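Local coordinates for protein endo-pectate lyase (Erwinia chrysanthemi, PDB 3B90) that cleaves polygalacturonate, and probably also highly methylated pectins, by calcium-dependent elimination from within the chain, through this catalytic domain, at residues A[6-11]-A[35-40]; A[166-171]-A[193-198]; A[153-158]-A[176-181]. All coordinates share one frame; numbering follows the deposited sequence.

Contact 1: residues A[6-11]-A[35-40]; sequences GATFEN and LIILKN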
loop_
_atom_site.group_PDB
_atom_site.type_symbol
_atom_site.label_atom_id
_atom_site.label_comp_id
_atom_site.label_asym_id
_atom_site.label_seq_id
_atom_site.Cartn_x
_atom_site.Cartn_y
_atom_site.Cartn_z
ATOM N N GLY A 6 -7.844 -12.988 -11.939
ATOM C CA GLY A 6 -7.198 -12.970 -13.238
ATOM C C GLY A 6 -7.692 -11.842 -14.128
ATOM O O GLY A 6 -7.088 -11.551 -15.164
ATOM N N ALA A 7 -8.766 -11.179 -13.708
ATOM C CA ALA A 7 -9.346 -10.084 -14.480
ATOM C C ALA A 7 -8.410 -8.895 -14.671
ATOM O O ALA A 7 -7.647 -8.536 -13.777
ATOM C CB ALA A 7 -10.650 -9.624 -13.836
ATOM N N THR A 8 -8.461 -8.309 -15.865
ATOM C CA THR A 8 -7.665 -7.129 -16.205
ATOM C C THR A 8 -8.649 -6.065 -16.700
ATOM O O THR A 8 -9.390 -6.311 -17.653
ATOM C CB THR A 8 -6.635 -7.425 -17.349
ATOM O OG1 THR A 8 -5.598 -8.294 -16.873
ATOM C CG2 THR A 8 -5.998 -6.129 -17.855
ATOM N N PHE A 9 -8.706 -4.916 -16.022
ATOM C CA PHE A 9 -9.597 -3.833 -16.447
ATOM C C PHE A 9 -8.739 -2.747 -17.083
ATOM O O PHE A 9 -7.667 -2.428 -16.570
ATOM C CB PHE A 9 -10.408 -3.266 -15.268
ATOM C CG PHE A 9 -11.236 -4.301 -14.542
ATOM C CD1 PHE A 9 -11.228 -4.367 -13.155
ATOM C CD2 PHE A 9 -11.994 -5.229 -15.247
ATOM C CE1 PHE A 9 -11.952 -5.342 -12.489
ATOM C CE2 PHE A 9 -12.723 -6.208 -14.586
ATOM C CZ PHE A 9 -12.701 -6.266 -13.205
ATOM N N GLU A 10 -9.226 -2.172 -18.185
ATOM C CA GLU A 10 -8.494 -1.135 -18.913
ATOM C C GLU A 10 -9.408 -0.046 -19.489
ATOM O O GLU A 10 -10.458 -0.339 -20.068
ATOM C CB GLU A 10 -7.681 -1.787 -20.040
ATOM C CG GLU A 10 -6.704 -0.869 -20.761
ATOM C CD GLU A 10 -5.623 -1.631 -21.525
ATOM O OE1 GLU A 10 -4.556 -1.045 -21.780
ATOM O OE2 GLU A 10 -5.826 -2.813 -21.870
ATOM N N ASN A 11 -9.006 1.209 -19.292
ATOM C CA ASN A 11 -9.743 2.382 -19.777
ATOM C C ASN A 11 -11.233 2.404 -19.415
ATOM O O ASN A 11 -12.087 2.703 -20.260
ATOM C CB ASN A 11 -9.561 2.517 -21.292
ATOM C CG ASN A 11 -8.100 2.611 -21.690
ATOM O OD1 ASN A 11 -7.308 3.258 -21.016
ATOM N ND2 ASN A 11 -7.735 1.949 -22.781
ATOM N N LEU A 35 -5.020 -10.571 -8.191
ATOM C CA LEU A 35 -6.421 -10.916 -8.435
ATOM C C LEU A 35 -6.968 -10.069 -9.572
ATOM O O LEU A 35 -7.722 -10.555 -10.415
ATOM C CB LEU A 35 -7.268 -10.662 -7.190
ATOM C CG LEU A 35 -7.499 -11.758 -6.151
ATOM C CD1 LEU A 35 -6.910 -13.071 -6.606
ATOM C CD2 LEU A 35 -6.916 -11.325 -4.832
ATOM N N ILE A 36 -6.619 -8.787 -9.555
ATOM C CA ILE A 36 -7.065 -7.835 -10.567
ATOM C C ILE A 36 -5.877 -7.005 -11.034
ATOM O O ILE A 36 -5.002 -6.636 -10.243
ATOM C CB ILE A 36 -8.148 -6.829 -10.013
ATOM C CG1 ILE A 36 -9.519 -7.493 -9.863
ATOM C CG2 ILE A 36 -8.295 -5.614 -10.938
ATOM C CD1 ILE A 36 -9.696 -8.255 -8.586
ATOM N N ILE A 37 -5.853 -6.720 -12.328
ATOM C CA ILE A 37 -4.806 -5.901 -12.905
ATOM C C ILE A 37 -5.525 -4.703 -13.483
ATOM O O ILE A 37 -6.529 -4.847 -14.188
ATOM C CB ILE A 37 -4.056 -6.629 -14.027
ATOM C CG1 ILE A 37 -3.503 -7.963 -13.511
ATOM C CG2 ILE A 37 -2.924 -5.748 -14.547
ATOM C CD1 ILE A 37 -2.800 -8.793 -14.576
ATOM N N LEU A 38 -5.045 -3.518 -13.138
ATOM C CA LEU A 38 -5.659 -2.295 -13.621
ATOM C C LEU A 38 -4.751 -1.548 -14.576
ATOM O O LEU A 38 -3.528 -1.516 -14.407
ATOM C CB LEU A 38 -6.059 -1.390 -12.453
ATOM C CG LEU A 38 -7.139 -1.951 -11.524
ATOM C CD1 LEU A 38 -7.348 -1.023 -10.354
ATOM C CD2 LEU A 38 -8.431 -2.138 -12.284
ATOM N N LYS A 39 -5.363 -0.973 -15.602
ATOM C CA LYS A 39 -4.627 -0.217 -16.600
ATOM C C LYS A 39 -5.457 0.995 -16.977
ATOM O O LYS A 39 -6.335 0.912 -17.830
ATOM C CB LYS A 39 -4.336 -1.079 -17.834
ATOM C CG LYS A 39 -3.437 -2.270 -17.556
ATOM C CD LYS A 39 -2.855 -2.836 -18.838
ATOM C CE LYS A 39 -1.949 -4.020 -18.556
ATOM N NZ LYS A 39 -1.446 -4.646 -19.807
ATOM N N ASN A 40 -5.193 2.111 -16.298
ATOM C CA ASN A 40 -5.912 3.357 -16.531
ATOM C C ASN A 40 -7.389 3.078 -16.258
ATOM O O ASN A 40 -8.278 3.526 -16.986
ATOM C CB ASN A 40 -5.701 3.814 -17.979
ATOM C CG ASN A 40 -5.881 5.295 -18.150
ATOM O OD1 ASN A 40 -5.094 6.093 -17.627
ATOM N ND2 ASN A 40 -6.914 5.684 -18.893
#

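Contact 2: residues A[166-171]-A[193-198]; sequences NRNYGD and EFKGVV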
loop_
_atom_site.group_PDB
_atom_site.type_symbol
_atom_site.label_atom_id
_atom_site.label_comp_id
_atom_site.label_asym_id
_atom_site.label_seq_id
_atom_site.Cartn_x
_atom_site.Cartn_y
_atom_site.Cartn_z
ATOM N N ASN A 166 12.780 6.660 0.088
ATOM C CA ASN A 166 14.183 6.541 -0.296
ATOM C C ASN A 166 14.692 7.973 -0.494
ATOM O O ASN A 166 14.417 8.612 -1.518
ATOM C CB ASN A 166 14.352 5.757 -1.604
ATOM C CG ASN A 166 13.970 4.299 -1.473
ATOM O OD1 ASN A 166 14.135 3.691 -0.419
ATOM N ND2 ASN A 166 13.478 3.721 -2.562
ATOM N N ARG A 167 15.420 8.466 0.502
ATOM C CA ARG A 167 15.979 9.817 0.502
ATOM C C ARG A 167 16.903 10.110 -0.683
ATOM O O ARG A 167 16.852 11.192 -1.266
ATOM C CB ARG A 167 16.727 10.052 1.812
ATOM C CG ARG A 167 17.311 11.439 1.959
ATOM C CD ARG A 167 17.639 11.734 3.412
ATOM N NE ARG A 167 18.848 11.071 3.887
ATOM C CZ ARG A 167 19.080 10.742 5.158
ATOM N NH1 ARG A 167 18.176 10.982 6.099
ATOM N NH2 ARG A 167 20.268 10.274 5.508
ATOM N N ASN A 168 17.747 9.141 -1.029
ATOM C CA ASN A 168 18.682 9.297 -2.139
ATOM C C ASN A 168 18.020 9.315 -3.523
ATOM O O ASN A 168 18.671 9.663 -4.505
ATOM C CB ASN A 168 19.741 8.191 -2.097
ATOM C CG ASN A 168 19.144 6.806 -2.272
ATOM O OD1 ASN A 168 18.080 6.503 -1.719
ATOM N ND2 ASN A 168 19.832 5.953 -3.042
ATOM N N TYR A 169 16.742 8.939 -3.602
ATOM C CA TYR A 169 16.023 8.919 -4.880
ATOM C C TYR A 169 15.017 10.055 -5.037
ATOM O O TYR A 169 14.290 10.123 -6.032
ATOM C CB TYR A 169 15.306 7.580 -5.080
ATOM C CG TYR A 169 16.216 6.425 -5.405
ATOM C CD1 TYR A 169 15.923 5.136 -4.964
ATOM C CD2 TYR A 169 17.388 6.615 -6.141
ATOM C CE1 TYR A 169 16.781 4.059 -5.242
ATOM C CE2 TYR A 169 18.249 5.546 -6.422
ATOM C CZ TYR A 169 17.936 4.273 -5.970
ATOM O OH TYR A 169 18.775 3.213 -6.252
ATOM N N GLY A 170 14.960 10.930 -4.039
ATOM C CA GLY A 170 14.038 12.051 -4.081
ATOM C C GLY A 170 12.590 11.728 -3.743
ATOM O O GLY A 170 11.702 12.501 -4.100
ATOM N N ASP A 171 12.334 10.613 -3.058
ATOM C CA ASP A 171 10.955 10.260 -2.696
ATOM C C ASP A 171 10.383 11.258 -1.687
ATOM O O ASP A 171 11.095 11.714 -0.796
ATOM C CB ASP A 171 10.883 8.876 -2.041
ATOM C CG ASP A 171 11.317 7.755 -2.950
ATOM O OD1 ASP A 171 11.440 7.933 -4.184
ATOM O OD2 ASP A 171 11.532 6.659 -2.401
ATOM N N GLU A 193 12.939 7.458 6.706
ATOM C CA GLU A 193 13.804 7.663 5.557
ATOM C C GLU A 193 14.825 6.558 5.356
ATOM O O GLU A 193 15.487 6.114 6.301
ATOM C CB GLU A 193 14.506 9.016 5.665
ATOM C CG GLU A 193 13.622 10.190 5.270
ATOM C CD GLU A 193 14.287 11.526 5.493
ATOM O OE1 GLU A 193 13.573 12.535 5.533
ATOM O OE2 GLU A 193 15.522 11.578 5.646
ATOM N N PHE A 194 14.963 6.128 4.108
ATOM C CA PHE A 194 15.906 5.068 3.775
ATOM C C PHE A 194 16.779 5.439 2.593
ATOM O O PHE A 194 16.629 6.495 1.987
ATOM C CB PHE A 194 15.170 3.787 3.384
ATOM C CG PHE A 194 14.300 3.209 4.462
ATOM C CD1 PHE A 194 14.700 2.075 5.147
ATOM C CD2 PHE A 194 13.035 3.734 4.717
ATOM C CE1 PHE A 194 13.851 1.457 6.071
ATOM C CE2 PHE A 194 12.181 3.120 5.640
ATOM C CZ PHE A 194 12.590 1.983 6.312
ATOM N N LYS A 195 17.685 4.528 2.270
ATOM C CA LYS A 195 18.575 4.668 1.134
ATOM C C LYS A 195 18.191 3.518 0.212
ATOM O O LYS A 195 18.302 2.349 0.595
ATOM C CB LYS A 195 20.037 4.511 1.559
ATOM C CG LYS A 195 20.997 4.312 0.397
ATOM C CD LYS A 195 22.411 4.116 0.907
ATOM C CE LYS A 195 23.294 3.463 -0.128
ATOM N NZ LYS A 195 22.823 2.093 -0.449
ATOM N N GLY A 196 17.644 3.853 -0.951
ATOM C CA GLY A 196 17.271 2.822 -1.894
ATOM C C GLY A 196 18.470 2.423 -2.733
ATOM O O GLY A 196 19.430 3.183 -2.855
ATOM N N VAL A 197 18.421 1.220 -3.296
ATOM C CA VAL A 197 19.493 0.719 -4.150
ATOM C C VAL A 197 18.904 -0.093 -5.304
ATOM O O VAL A 197 17.743 -0.505 -5.259
ATOM C CB VAL A 197 20.475 -0.204 -3.377
ATOM C CG1 VAL A 197 21.121 0.536 -2.216
ATOM C CG2 VAL A 197 19.761 -1.455 -2.897
ATOM N N VAL A 198 19.718 -0.305 -6.336
ATOM C CA VAL A 198 19.340 -1.104 -7.494
ATOM C C VAL A 198 19.680 -2.538 -7.074
ATOM O O VAL A 198 20.724 -2.764 -6.455
ATOM C CB VAL A 198 20.174 -0.724 -8.741
ATOM C CG1 VAL A 198 19.722 -1.538 -9.939
ATOM C CG2 VAL A 198 20.057 0.778 -9.042
HETATM O O HOH W 1 15.545 1.651 0.652
#

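Contact 3: residues A[153-158]-A[176-181]; sequences ATVNGT and SGLKIK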
loop_
_atom_site.group_PDB
_atom_site.type_symbol
_atom_site.label_atom_id
_atom_site.label_comp_id
_atom_site.label_asym_id
_atom_site.label_seq_id
_atom_site.Cartn_x
_atom_site.Cartn_y
_atom_site.Cartn_z
ATOM N N ALA A 153 -6.673 8.726 6.618
ATOM C CA ALA A 153 -6.563 7.278 6.797
ATOM C C ALA A 153 -6.650 6.894 8.276
ATOM O O ALA A 153 -6.269 7.676 9.149
ATOM C CB ALA A 153 -5.254 6.758 6.194
ATOM N N THR A 154 -7.164 5.696 8.552
ATOM C CA THR A 154 -7.293 5.207 9.928
ATOM C C THR A 154 -6.661 3.838 10.156
ATOM O O THR A 154 -6.880 2.900 9.396
ATOM C CB THR A 154 -8.768 5.124 10.378
ATOM O OG1 THR A 154 -9.550 4.480 9.363
ATOM C CG2 THR A 154 -9.328 6.507 10.632
ATOM N N VAL A 155 -5.866 3.735 11.209
ATOM C CA VAL A 155 -5.230 2.476 11.548
ATOM C C VAL A 155 -5.876 1.946 12.827
ATOM O O VAL A 155 -5.403 2.206 13.935
ATOM C CB VAL A 155 -3.712 2.638 11.739
ATOM C CG1 VAL A 155 -3.056 1.264 11.960
ATOM C CG2 VAL A 155 -3.097 3.338 10.518
ATOM N N ASN A 156 -7.015 1.280 12.664
ATOM C CA ASN A 156 -7.728 0.700 13.796
ATOM C C ASN A 156 -7.088 -0.636 14.139
ATOM O O ASN A 156 -7.674 -1.703 13.928
ATOM C CB ASN A 156 -9.202 0.477 13.468
ATOM C CG ASN A 156 -9.986 0.003 14.676
ATOM O OD1 ASN A 156 -9.503 0.095 15.815
ATOM N ND2 ASN A 156 -11.189 -0.511 14.443
ATOM N N GLY A 157 -5.878 -0.560 14.676
ATOM C CA GLY A 157 -5.143 -1.756 15.026
ATOM C C GLY A 157 -3.690 -1.412 15.275
ATOM O O GLY A 157 -3.369 -0.302 15.696
ATOM N N THR A 158 -2.801 -2.350 14.972
ATOM C CA THR A 158 -1.380 -2.128 15.192
ATOM C C THR A 158 -0.635 -2.116 13.867
ATOM O O THR A 158 -1.104 -2.686 12.876
ATOM C CB THR A 158 -0.790 -3.221 16.114
ATOM O OG1 THR A 158 -0.982 -4.505 15.510
ATOM C CG2 THR A 158 -1.493 -3.210 17.472
ATOM N N SER A 176 -1.046 13.611 6.218
ATOM C CA SER A 176 -1.914 14.416 7.063
ATOM C C SER A 176 -3.249 13.689 7.202
ATOM O O SER A 176 -3.607 12.862 6.345
ATOM C CB SER A 176 -2.133 15.801 6.447
ATOM O OG SER A 176 -2.629 16.697 7.422
ATOM N N GLY A 177 -3.972 13.983 8.285
ATOM C CA GLY A 177 -5.266 13.359 8.513
ATOM C C GLY A 177 -5.199 11.888 8.883
ATOM O O GLY A 177 -6.145 11.127 8.651
ATOM N N LEU A 178 -4.089 11.492 9.496
ATOM C CA LEU A 178 -3.882 10.109 9.895
ATOM C C LEU A 178 -4.210 9.862 11.369
ATOM O O LEU A 178 -3.722 10.567 12.248
ATOM C CB LEU A 178 -2.437 9.699 9.592
ATOM C CG LEU A 178 -1.951 8.332 10.064
ATOM C CD1 LEU A 178 -2.711 7.253 9.345
ATOM C CD2 LEU A 178 -0.456 8.193 9.807
ATOM N N LYS A 179 -5.059 8.869 11.615
ATOM C CA LYS A 179 -5.456 8.477 12.965
ATOM C C LYS A 179 -4.925 7.061 13.259
ATOM O O LYS A 179 -5.102 6.139 12.460
ATOM C CB LYS A 179 -6.986 8.510 13.106
ATOM C CG LYS A 179 -7.617 9.917 13.144
ATOM C CD LYS A 179 -6.998 10.758 14.258
ATOM C CE LYS A 179 -7.987 11.723 14.913
ATOM N NZ LYS A 179 -8.396 12.895 14.066
ATOM N N ILE A 180 -4.230 6.904 14.381
ATOM C CA ILE A 180 -3.677 5.605 14.754
ATOM C C ILE A 180 -4.150 5.208 16.149
ATOM O O ILE A 180 -4.103 6.003 17.078
ATOM C CB ILE A 180 -2.118 5.609 14.732
ATOM C CG1 ILE A 180 -1.597 6.138 13.384
ATOM C CG2 ILE A 180 -1.586 4.200 14.972
ATOM C CD1 ILE A 180 -0.074 6.216 13.275
ATOM N N LYS A 181 -4.629 3.978 16.283
ATOM C CA LYS A 181 -5.095 3.461 17.568
ATOM C C LYS A 181 -3.933 3.469 18.571
ATOM O O LYS A 181 -2.840 3.008 18.250
ATOM C CB LYS A 181 -5.628 2.042 17.357
ATOM C CG LYS A 181 -6.064 1.283 18.595
ATOM C CD LYS A 181 -6.733 -0.029 18.178
ATOM C CE LYS A 181 -6.866 -1.011 19.328
ATOM N NZ LYS A 181 -7.483 -0.365 20.521
HETATM O O HOH W 2 -1.755 0.703 17.464
#

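Contact 1: residues A[6-11]-A[35-40]
Phe9 of residues 6-11 meets Ile36 and Leu38 of residues 35-40 on one face of a pair of parallel strands, while Glu10 slants across the methylenes of Lys39 on the other. With its CG anti to its own carbonyl carbon (chi1 -57°), Phe9 turns one rim of its ring toward the second strand. CD1 does most of the touching: Leu38 CD2 sits at the ring edge, 3.7 Å from Phe9 CD1, and Ile36 CG2 approaches the same atom obliquely at 3.9 Å. Leu38, whose methyl reaches back toward the ring, also packs on Ile57 and Val43.

Such residue-over-residue stacking on the inside of successive turns belongs to the right-handed parallel beta helix, and here it links strand 7-10 to strand 36-39 close to the N-terminal end of the domain. The backbone ladder runs with it: Ile37 N donates to Ala7 O at 2.9 Å, Phe9 N to Ile37 O at 2.8 Å, and Lys39 N to Phe9 O.

Outside, Lys39 meets Glu10 with its methylenes rather than its charge; the end of the chain leads away. Lys39 CB lies 3.8 Å from Glu10 CG, yet Lys39 NZ stays 5.2 Å from Glu10 OE1, so any attraction acts at long range. Beside them Thr8 OG1 rests 3.6 Å from Ile37 CB. Ile37 in turn touches Asp60, a zinc ligand. Past the strand ends, Asn40 ND2 donates to Asn11 OD1 at 3.2 Å, with the two amide planes 72° apart.

Contact 2: residues A[166-171]-A[193-198]
Arg167 and Glu193 form a salt bridge where the turn after strand 158-166 rests on strand 191-195 of the beta helix. Arg167 CB lies 3.6 Å from Phe194 O, and the chain runs on with CG anti to the backbone N (chi1 -178°), 4.1 Å from Glu193 OE2. Arg167 CD comes within 3.1 Å of Glu193 OE2; NE and CZ pass the same oxygen more distantly, and the bend at chi3 brings Arg167 NH1 round to Glu193 OE2 at 2.8 Å. This oxygen lies in the guanidinium plane, at its edge, although the two flat groups stand perpendicular. Thr213 binds OE1 of the glutamate, and Tyr207 makes a cation-pi contact with the arginine.

The backbone of the same arginine adds a bond, Arg167 N donating to Phe194 O at 2.7 Å. Further along, the Asn168 amide grips Gly196 twice, OD1 accepting from Gly196 N and ND2 donating to Gly196 O, each at 2.8 Å. Gly196 lies close to both the Tyr169 ring and the Asn166 amide.

The chemistry is thus largely polar: paired charges hold one end, while an asparagine fixes the other, much as a neighbouring strand's backbone would, where beta pairing between these two segments has stopped.

Contact 3: residues A[153-158]-A[176-181]
Four backbone hydrogen bonds join Ala153 and Val155 to residues 177-181, where strands 153-156 and 178-180 run parallel on successive turns of the beta helix, their axes 4.8 Å apart at closest. Lys179 is gripped twice by the one strand: Lys179 N donates to Ala153 O at 3.0 Å, almost straight at 170°, and Lys179 O accepts from Val155 N at 2.8 Å. Lys181 N continues the ladder to Val155 O, whereas Ala153 N reaches Gly177 O from above the carbonyl plane.

Apolar contacts line the inner face. Leu178, its CG anti to the backbone N (chi1 174°), swings CD1 across to Ala153 CB and Val155 CG2, both at 4.1 Å, while Ile180 CG2 meets Val155 CB. Ile162 of strand 158-166 closes over Leu178 and Ile180.

Outside, Thr154 CG2 touches Lys179 CB, and Thr154 OG1 bonds to Thr124 OG1 one turn back. Lys181 CD lies 3.6 Å from OD1 of Asn156, the residue at the centre of an inverse gamma turn. A water donates to both Gly157 O and Lys181 O, bridging the two segments after the strand pairing ends.

Nonpolar branches within and lysine methylenes without imply a contact made without side-chain charge, its facing backbone groups paired with one another while Thr154 turns its own to the preceding turn.

How the contacts relate
Three places in one parallel beta helix show how its turns are joined. All are partly buried. Contacts 1 and 3 are regular strand ladders, each with buried aliphatic or aromatic groups inside and mostly polar chains outside, Ile37 being an exception, yet they lie on opposite sides of the chain's centre and on different faces of the helix. Contact 2, with few fully exposed residues, shares the strand system of contact 1, about 29 Å away between centres, but has only one bridge before the chain turns off, and a side-chain amide and a salt bridge take over. Contacts 2 and 3 alternate along the chain. Contact 1 lies nearest a metal, a zinc ion; contact 2 is remote from the metal sites.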